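Local atomic coordinates of TetR transcriptional regulator (Chloroflexus aurantiacus, PDB entry 3QBM), a protein that probably binds DNA as a TetR-family transcriptional regulator, pairing a helix-turn-helix DNA-binding domain with a helical C-terminal domain. Residues Ala14-Ala17 with Ala18-Val22; Leu138-Thr141 with Gly142-Arg145; Asp153-Arg156 with Leu157-Ile161. All blocks are in the same frame, centred on the assembly; numbering follows the deposited sequence. Where two conformers were deposited one is given.

Contact 1 (Ala14-Ala17 with Ala18-Val22); sequences AQAA and ALFNV
Phe-20 reaches back one helical turn to Ala-16, and the two meet twice, through backbone and side chain. The amide N of Phe-20 donates to Ala-16 O at 2.8 Å, a nearly straight bond with an N-H...O angle of 166°. The same oxygen lies 3.2 Å from Phe-20 CD2, obliquely placed against the ring, while Phe-20 CE2 touches Ala-16 CB at 3.7 Å. With CG anti to its own carbonyl carbon (chi1 -69°), the ring is swung back beside the backbone N and hence up against Ala-16.

The neighbouring carbonyls are answered in the same i to i+4 pattern. Gln-15 O accepts from Leu-19 N at 3.2 Å, and Ala-17 O from Asn-21 N at 3.0 Å, the latter more bent at 143°. Ala-18 N reaches Ala-14 O only weakly, at 3.3 Å. All four bonds belong to helix 2-23, the first helix of the TetR-type DNA-binding domain, whose predicted helix-turn-helix follows it. Leu-19 and Gln-15 lean on helix 30-37 of that motif, whereas Ala-16 and Phe-20 pack on helix 51-74 and the Phe-20 ring also stacks with Tyr-25.

Asn-21 is buried, yet both ends of its amide are satisfied. ND2 donates to the carbonyls of Val-101 and Gly-103, and OD1 accepts from Asn-108 ND2, which pins this helix to the loop ahead of helix 105-113 and to that helix itself. Close to the backbone, Asn-21 CB still touches Ala-17 O at 3.4 Å.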
ATOM      1  N   ALA A  14     -17.944  -3.595 -14.583  1.00 27.18           N
ATOM      2  CA  ALA A  14     -17.752  -4.529 -13.447  1.00 25.80           C
ATOM      3  C   ALA A  14     -16.650  -5.553 -13.761  1.00 25.01           C
ATOM      4  O   ALA A  14     -15.784  -5.828 -12.941  1.00 24.62           O
ATOM      5  CB  ALA A  14     -19.058  -5.234 -13.062  1.00 26.26           C
ATOM      6  N   GLN A  15     -16.670  -6.108 -14.954  1.00 24.14           N
ATOM      7  CA  GLN A  15     -15.620  -7.069 -15.337  1.00 22.85           C
ATOM      8  C   GLN A  15     -14.241  -6.410 -15.508  1.00 23.74           C
ATOM      9  O   GLN A  15     -13.208  -6.993 -15.150  1.00 21.45           O
ATOM     10  CB  GLN A  15     -16.003  -7.781 -16.629  1.00 24.98           C
ATOM     11  CG  GLN A  15     -17.313  -8.587 -16.533  1.00 26.09           C
ATOM     12  CD  GLN A  15     -17.232  -9.729 -15.538  1.00 33.69           C
ATOM     13  OE1 GLN A  15     -16.172 -10.327 -15.326  1.00 28.86           O
ATOM     14  NE2 GLN A  15     -18.365 -10.034 -14.917  1.00 27.97           N
ATOM     15  N   ALA A  16     -14.223  -5.209 -16.088  1.00 21.46           N
ATOM     16  CA  ALA A  16     -12.951  -4.478 -16.262  1.00 21.55           C
ATOM     17  C   ALA A  16     -12.342  -4.228 -14.886  1.00 19.39           C
ATOM     18  O   ALA A  16     -11.150  -4.459 -14.678  1.00 19.01           O
ATOM     19  CB  ALA A  16     -13.166  -3.173 -16.974  1.00 18.81           C
ATOM     20  N   ALA A  17     -13.178  -3.794 -13.945  1.00 20.21           N
ATOM     21  CA  ALA A  17     -12.704  -3.489 -12.584  1.00 20.05           C
ATOM     22  C   ALA A  17     -11.996  -4.662 -11.953  1.00 21.15           C
ATOM     23  O   ALA A  17     -10.925  -4.499 -11.353  1.00 18.57           O
ATOM     24  CB  ALA A  17     -13.857  -2.999 -11.654  1.00 21.61           C
ATOM     25  N   ALA A  18     -12.566  -5.852 -12.087  1.00 23.48           N
ATOM     26  CA  ALA A  18     -11.968  -7.044 -11.472  1.00 22.17           C
ATOM     27  C   ALA A  18     -10.637  -7.362 -12.106  1.00 18.96           C
ATOM     28  O   ALA A  18      -9.679  -7.686 -11.408  1.00 20.35           O
ATOM     29  CB  ALA A  18     -12.915  -8.250 -11.554  1.00 23.88           C
ATOM     30  N   LEU A  19     -10.530  -7.233 -13.438  1.00 17.95           N
ATOM     31  CA  LEU A  19      -9.265  -7.501 -14.081  1.00 16.86           C
ATOM     32  C   LEU A  19      -8.200  -6.456 -13.698  1.00 19.59           C
ATOM     33  O   LEU A  19      -7.033  -6.798 -13.478  1.00 18.75           O
ATOM     34  CB  LEU A  19      -9.418  -7.520 -15.611  1.00 19.18           C
ATOM     35  CG  LEU A  19     -10.191  -8.723 -16.183  1.00 23.60           C
ATOM     36  CD1 LEU A  19     -10.632  -8.479 -17.646  1.00 21.64           C
ATOM     37  CD2 LEU A  19      -9.337  -9.975 -16.100  1.00 27.50           C
ATOM     38  N   PHE A  20      -8.589  -5.180 -13.696  1.00 19.59           N
ATOM     39  CA  PHE A  20      -7.634  -4.110 -13.402  1.00 20.50           C
ATOM     40  C   PHE A  20      -7.134  -4.238 -11.952  1.00 18.66           C
ATOM     41  O   PHE A  20      -6.006  -3.882 -11.639  1.00 17.12           O
ATOM     42  CB  PHE A  20      -8.264  -2.718 -13.533  1.00 21.23           C
ATOM     43  CG  PHE A  20      -8.622  -2.306 -14.919  1.00 17.10           C
ATOM     44  CD1 PHE A  20      -7.741  -2.448 -15.970  1.00 20.31           C
ATOM     45  CD2 PHE A  20      -9.824  -1.641 -15.158  1.00 22.53           C
ATOM     46  CE1 PHE A  20      -8.070  -2.009 -17.228  1.00 18.19           C
ATOM     47  CE2 PHE A  20     -10.140  -1.194 -16.413  1.00 21.45           C
ATOM     48  CZ  PHE A  20      -9.285  -1.379 -17.441  1.00 17.41           C
ATOM     49  N   ASN A  21      -7.993  -4.723 -11.073  1.00 18.93           N
ATOM     50  CA  ASN A  21      -7.626  -4.838  -9.662  1.00 19.22           C
ATOM     51  C   ASN A  21      -6.484  -5.827  -9.398  1.00 20.37           C
ATOM     52  O   ASN A  21      -5.693  -5.660  -8.433  1.00 19.99           O
ATOM     53  CB  ASN A  21      -8.831  -5.224  -8.817  1.00 19.46           C
ATOM     54  CG  ASN A  21      -8.671  -4.810  -7.386  1.00 20.24           C
ATOM     55  OD1 ASN A  21      -8.143  -3.738  -7.124  1.00 19.29           O
ATOM     56  ND2 ASN A  21      -9.144  -5.647  -6.443  1.00 16.91           N
ATOM     57  N   VAL A  22      -6.393  -6.820 -10.271  1.00 18.66           N
ATOM     58  CA  VAL A  22      -5.362  -7.842 -10.208  1.00 18.92           C
ATOM     59  C   VAL A  22      -4.115  -7.514 -11.007  1.00 21.50           C
ATOM     60  O   VAL A  22      -2.998  -7.550 -10.463  1.00 21.28           O
ATOM     61  CB  VAL A  22      -5.944  -9.203 -10.694  1.00 21.94           C
ATOM     62  CG1 VAL A  22      -4.827 -10.222 -10.928  1.00 21.29           C
ATOM     63  CG2 VAL A  22      -6.992  -9.680  -9.727  1.00 18.34           C
TER

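Contact 2 (Leu138-Thr141 with Gly142-Arg145); sequences LVQT and GIAR
Val-139 and Ile-143 meet one turn apart near the C-terminal end of helix 118-144, a long helix of the TetR-type C-terminal domain. Their side chains cross at a slant, and the touch is between methyls, Val-139 CG1 and Ile-143 CD1 at 3.8 Å. Val-139 sends CG1 forward along the helix because that branch is anti to its backbone N (chi1 167°). Ile-143 leans the other way: its CG1 sits beside its own N (chi1 -69°) and lies 3.4 Å from Val-139 O, and from there CD1 extends on to the valine. Beyond the pair, Val-139 packs on Ile-84 of helix 80-92 and on helix 154-175, while Ile-143 rests on Ile-148 and Pro-150 of the loop that follows.

Gln-140, modelled in two conformers, folds over the exposed side in one of them. There its bent chain brings Gln-140 NE2 to 4.0 Å from Ala-144 CB, a loose contact that is doubtful because the other conformer need not make it.

Backbone bonds repeat the i to i+4 pattern. Gly-142 N donates to Leu-138 O, Ile-143 N to Val-139 O and Ala-144 N to Gln-140 O, the last at 3.0 Å. Arg-145 N still finds Thr-141 O at 3.0 Å, but that bond is bent to 138°.

Thr-141 and Arg-145 run side by side and point the same way. The threonine turns its hydroxyl back to Thr-137 O, leaving the methyl to face the arginine. Farther out, the arginine chain bends and its NE forms a salt bridge with Glu-147. Before that bend the aliphatic part of the arginine lies along the threonine, with Thr-141 CG2 4.0 Å from Arg-145 CD.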
ATOM      1  N   LEU A 138     -17.695  11.413  12.789  1.00 16.73           N
ATOM      2  CA  LEU A 138     -17.873  10.575  13.963  1.00 16.48           C
ATOM      3  C   LEU A 138     -17.146  11.105  15.188  1.00 14.40           C
ATOM      4  O   LEU A 138     -17.695  11.102  16.312  1.00 14.13           O
ATOM      5  CB  LEU A 138     -17.451   9.157  13.638  1.00 16.04           C
ATOM      6  CG  LEU A 138     -18.355   8.376  12.690  1.00 14.72           C
ATOM      7  CD1 LEU A 138     -17.581   7.156  12.183  1.00 14.33           C
ATOM      8  CD2 LEU A 138     -19.684   7.931  13.388  1.00 17.08           C
ATOM      9  N   VAL A 139     -15.924  11.594  14.988  1.00 14.06           N
ATOM     10  CA  VAL A 139     -15.194  12.137  16.094  1.00 15.06           C
ATOM     11  C   VAL A 139     -15.897  13.374  16.650  1.00 15.00           C
ATOM     12  O   VAL A 139     -16.086  13.459  17.840  1.00 16.31           O
ATOM     13  CB  VAL A 139     -13.720  12.429  15.725  1.00 13.66           C
ATOM     14  CG1 VAL A 139     -13.060  13.302  16.830  1.00 15.66           C
ATOM     15  CG2 VAL A 139     -12.973  11.087  15.454  1.00 11.17           C
ATOM     16  N   GLN A 140     -16.322  14.316  15.813  1.00 17.07           N
ATOM     17  CA  GLN A 140     -17.032  15.492  16.352  0.60 15.83           C
ATOM     18  C   GLN A 140     -18.354  15.091  16.991  1.00 15.90           C
ATOM     19  O   GLN A 140     -18.745  15.650  18.012  1.00 15.37           O
ATOM     20  CB  GLN A 140     -17.259  16.615  15.329  0.60 18.75           C
ATOM     21  CG  GLN A 140     -17.989  17.843  15.912  0.60 21.88           C
ATOM     22  CD  GLN A 140     -17.393  18.373  17.256  0.60 28.96           C
ATOM     23  OE1 GLN A 140     -16.227  18.792  17.305  0.60 32.64           O
ATOM     24  NE2 GLN A 140     -18.207  18.354  18.343  0.60 13.52           N
ATOM     25  N   THR A 141     -19.055  14.114  16.418  1.00 16.04           N
ATOM     26  CA  THR A 141     -20.286  13.634  17.077  1.00 14.43           C
ATOM     27  C   THR A 141     -19.985  13.084  18.485  1.00 15.83           C
ATOM     28  O   THR A 141     -20.639  13.429  19.457  1.00 15.17           O
ATOM     29  CB  THR A 141     -21.038  12.609  16.180  1.00 15.80           C
ATOM     30  OG1 THR A 141     -21.530  13.307  15.026  1.00 16.01           O
ATOM     31  CG2 THR A 141     -22.202  11.996  16.880  1.00 14.87           C
ATOM     32  N   GLY A 142     -18.941  12.273  18.584  1.00 12.86           N
ATOM     33  CA  GLY A 142     -18.557  11.643  19.826  1.00 14.52           C
ATOM     34  C   GLY A 142     -18.141  12.652  20.845  1.00 14.15           C
ATOM     35  O   GLY A 142     -18.453  12.488  22.022  1.00 14.21           O
ATOM     36  N   ILE A 143     -17.435  13.707  20.398  1.00 16.43           N
ATOM     37  CA  ILE A 143     -17.030  14.770  21.307  1.00 15.83           C
ATOM     38  C   ILE A 143     -18.282  15.451  21.824  1.00 15.77           C
ATOM     39  O   ILE A 143     -18.402  15.642  23.020  1.00 17.56           O
ATOM     40  CB  ILE A 143     -16.042  15.794  20.678  1.00 15.12           C
ATOM     41  CG1 ILE A 143     -14.697  15.134  20.431  1.00 12.81           C
ATOM     42  CG2 ILE A 143     -15.867  17.051  21.578  1.00 18.32           C
ATOM     43  CD1 ILE A 143     -13.688  15.935  19.556  1.00 15.14           C
ATOM     44  N   ALA A 144     -19.223  15.781  20.936  1.00 15.37           N
ATOM     45  CA  ALA A 144     -20.471  16.413  21.374  1.00 17.16           C
ATOM     46  C   ALA A 144     -21.215  15.548  22.383  1.00 16.45           C
ATOM     47  O   ALA A 144     -21.842  16.054  23.264  1.00 16.53           O
ATOM     48  CB  ALA A 144     -21.371  16.729  20.178  1.00 18.51           C
ATOM     49  N   ARG A 145     -21.124  14.222  22.258  1.00 16.49           N
ATOM     50  CA  ARG A 145     -21.860  13.318  23.141  1.00 16.98           C
ATOM     51  C   ARG A 145     -21.114  12.957  24.419  1.00 17.80           C
ATOM     52  O   ARG A 145     -21.655  12.221  25.233  1.00 16.81           O
ATOM     53  CB  ARG A 145     -22.164  11.997  22.416  1.00 16.38           C
ATOM     54  CG  ARG A 145     -23.223  12.132  21.275  1.00 14.58           C
ATOM     55  CD  ARG A 145     -23.424  10.875  20.471  1.00 19.28           C
ATOM     56  NE  ARG A 145     -24.069   9.843  21.269  1.00 17.98           N
ATOM     57  CZ  ARG A 145     -25.383   9.740  21.444  1.00 22.79           C
ATOM     58  NH1 ARG A 145     -26.223  10.612  20.913  1.00 21.69           N
ATOM     59  NH2 ARG A 145     -25.860   8.763  22.188  1.00 26.26           N
TER

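Contact 3 (Asp153-Arg156 with Leu157-Ile161); sequences DADR and LALLI
Asp-155 and Leu-159 lie one turn apart on the same side of helix 154-175, their side chains meeting at a slant. This is the start of a helix in the C-terminal domain of a TetR-family protein, and Asp-153 is its N-cap. Backbone hydrogen bonds make the frame. Leu-157 N donates to Asp-153 O at 3.0 Å, and the pattern repeats from Ala-158 N to Ala-154 O, from Leu-159 N to Asp-155 O and from Leu-160 N to Arg-156 O.

The charged groups act at the helix start. Asp-153 OD1 accepts from Arg-156 N at 3.0 Å in a straight capping bond (165°), the donor approaching from above the carboxylate plane. A long and doubtful salt bridge, 4.0 Å from Asp-153 OD2 to Arg-156 NE in one of two conformers, adds charge attraction only; no N-H points at the oxygen. Asp-155 is occupied by helix 118-144: OD2 forms a salt bridge with Arg-132 and OD1 another with Arg-136, so two arginines hold the carboxylate in place. These acidic groups at the N-terminal end probably also suit the helix dipole.

Packing against neighbouring helices completes the contact. Ala-158 lies on Ile-135 of helix 118-144; Leu-157 and Leu-160 turn to Tyr-191 of helix 179-196. Leu-159 lies on the Arg-132 side chain and on Leu-175 of the second subunit, placing this turn at the dimer contact.

Leu-159 keeps CG beside its own backbone N (chi1 -66°), which directs the branch back down the helix. Leu-159 CG thus lies 3.4 Å from Asp-155 O, and its CD1 comes up against the Asp-155 carboxylate. Cut back to an alanine, this position would probably leave a gap beside that carboxylate and Arg-132, and Leu-175 of the second subunit without this leucine to pack on. The two side chains come closest where Leu-159 CD1 meets Asp-155 OD2, at 3.5 Å.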
ATOM      1  N   ASP A 153      -7.637  14.750  17.784  1.00 14.52           N
ATOM      2  CA  ASP A 153      -7.523  15.344  16.442  1.00 16.15           C
ATOM      3  C   ASP A 153      -8.082  14.322  15.438  1.00 16.72           C
ATOM      4  O   ASP A 153      -7.461  13.275  15.202  1.00 14.69           O
ATOM      5  CB  ASP A 153      -6.060  15.659  16.143  1.00 18.32           C
ATOM      6  CG  ASP A 153      -5.872  16.372  14.845  1.00 16.12           C
ATOM      7  OD1 ASP A 153      -6.476  15.971  13.808  1.00 18.97           O
ATOM      8  OD2 ASP A 153      -5.096  17.365  14.870  1.00 20.51           O
ATOM      9  N   ALA A 154      -9.243  14.647  14.883  1.00 16.80           N
ATOM     10  CA  ALA A 154     -10.014  13.744  14.027  1.00 16.09           C
ATOM     11  C   ALA A 154      -9.261  13.341  12.780  1.00 16.00           C
ATOM     12  O   ALA A 154      -9.201  12.177  12.462  1.00 13.02           O
ATOM     13  CB  ALA A 154     -11.353  14.359  13.651  1.00 15.35           C
ATOM     14  N   ASP A 155      -8.701  14.298  12.067  1.00 14.69           N
ATOM     15  CA  ASP A 155      -8.008  13.949  10.841  1.00 17.51           C
ATOM     16  C   ASP A 155      -6.731  13.175  11.086  1.00 16.08           C
ATOM     17  O   ASP A 155      -6.394  12.310  10.262  1.00 17.49           O
ATOM     18  CB  ASP A 155      -7.698  15.160   9.980  1.00 16.25           C
ATOM     19  CG  ASP A 155      -7.375  14.753   8.527  1.00 21.71           C
ATOM     20  OD1 ASP A 155      -8.239  14.125   7.878  1.00 19.28           O
ATOM     21  OD2 ASP A 155      -6.274  15.050   8.039  1.00 22.07           O
ATOM     22  N   ARG A 156      -6.029  13.446  12.201  1.00 16.91           N
ATOM     23  CA  ARG A 156      -4.835  12.663  12.578  0.50 16.26           C
ATOM     24  C   ARG A 156      -5.250  11.215  12.784  1.00 16.04           C
ATOM     25  O   ARG A 156      -4.609  10.277  12.276  1.00 16.20           O
ATOM     26  CB  ARG A 156      -4.159  13.157  13.871  0.50 17.73           C
ATOM     27  CG  ARG A 156      -3.261  14.364  13.705  0.50 27.17           C
ATOM     28  CD  ARG A 156      -2.323  14.577  14.912  0.50 24.75           C
ATOM     29  NE  ARG A 156      -1.458  15.727  14.652  0.50 32.29           N
ATOM     30  CZ  ARG A 156      -0.461  16.128  15.430  0.50 20.17           C
ATOM     31  NH1 ARG A 156      -0.187  15.493  16.561  0.50 21.32           N
ATOM     32  NH2 ARG A 156       0.247  17.179  15.067  0.50 17.58           N
ATOM     33  N   LEU A 157      -6.342  11.018  13.515  1.00 11.91           N
ATOM     34  CA  LEU A 157      -6.844   9.654  13.764  1.00 13.93           C
ATOM     35  C   LEU A 157      -7.215   8.976  12.441  1.00 13.27           C
ATOM     36  O   LEU A 157      -6.875   7.797  12.191  1.00 14.13           O
ATOM     37  CB  LEU A 157      -8.025   9.696  14.730  1.00 13.07           C
ATOM     38  CG  LEU A 157      -8.699   8.356  15.063  1.00 13.52           C
ATOM     39  CD1 LEU A 157      -7.636   7.421  15.695  1.00 10.52           C
ATOM     40  CD2 LEU A 157      -9.968   8.509  15.958  1.00 16.23           C
ATOM     41  N   ALA A 158      -7.891   9.720  11.572  1.00 15.42           N
ATOM     42  CA  ALA A 158      -8.364   9.169  10.293  1.00 11.81           C
ATOM     43  C   ALA A 158      -7.220   8.697   9.442  1.00 14.07           C
ATOM     44  O   ALA A 158      -7.237   7.594   8.893  1.00 13.64           O
ATOM     45  CB  ALA A 158      -9.200  10.203   9.528  1.00 11.49           C
ATOM     46  N   LEU A 159      -6.208   9.546   9.311  1.00 12.81           N
ATOM     47  CA  LEU A 159      -5.065   9.171   8.506  1.00 12.31           C
ATOM     48  C   LEU A 159      -4.283   8.030   9.151  1.00 13.20           C
ATOM     49  O   LEU A 159      -3.772   7.180   8.435  1.00 12.92           O
ATOM     50  CB  LEU A 159      -4.166  10.366   8.255  1.00 12.92           C
ATOM     51  CG  LEU A 159      -4.709  11.499   7.422  1.00 12.18           C
ATOM     52  CD1 LEU A 159      -3.754  12.697   7.540  1.00 14.44           C
ATOM     53  CD2 LEU A 159      -4.862  11.150   5.985  1.00 15.46           C
ATOM     54  N   LEU A 160      -4.179   7.982  10.492  1.00 12.16           N
ATOM     55  CA  LEU A 160      -3.512   6.829  11.135  1.00 11.02           C
ATOM     56  C   LEU A 160      -4.254   5.517  10.829  1.00 10.09           C
ATOM     57  O   LEU A 160      -3.627   4.504  10.437  1.00 14.02           O
ATOM     58  CB  LEU A 160      -3.444   7.033  12.638  1.00 13.73           C
ATOM     59  CG  LEU A 160      -2.921   5.848  13.452  1.00 17.92           C
ATOM     60  CD1 LEU A 160      -1.430   5.609  13.133  1.00 14.21           C
ATOM     61  CD2 LEU A 160      -3.137   6.166  14.954  1.00 15.45           C
ATOM     62  N   ILE A 161      -5.574   5.535  11.031  1.00  9.54           N
ATOM     63  CA  ILE A 161      -6.430   4.398  10.760  1.00 12.00           C
ATOM     64  C   ILE A 161      -6.291   3.936   9.312  1.00 10.60           C
ATOM     65  O   ILE A 161      -6.072   2.770   9.067  1.00 11.19           O
ATOM     66  CB  ILE A 161      -7.914   4.732  11.015  1.00 12.49           C
ATOM     67  CG1 ILE A 161      -8.199   4.734  12.510  1.00 15.04           C
ATOM     68  CG2 ILE A 161      -8.809   3.727  10.263  1.00 14.22           C
ATOM     69  CD1 ILE A 161      -9.584   5.398  12.874  1.00 14.60           C
TER

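From the N terminus the chain meets contact 1 within helix 2-23, then contact 2 at the end of helix 118-144, and contact 3 at the start of helix 154-175. Each joins adjoining segments of one helix, closing no long loop; the three follow in series, neither nesting nor crossing. Contact 1, in the DNA-binding domain, lies on the opposite side of the chain's centre from the others, its centre about 38 Å from that of contact 2 and 30 Å from that of contact 3. The latter two flank the turn between successive helices and touch directly, Val-139 CB lying 3.7 Å from Ala-154 CB, which fastens the helix pair within the C-terminal domain.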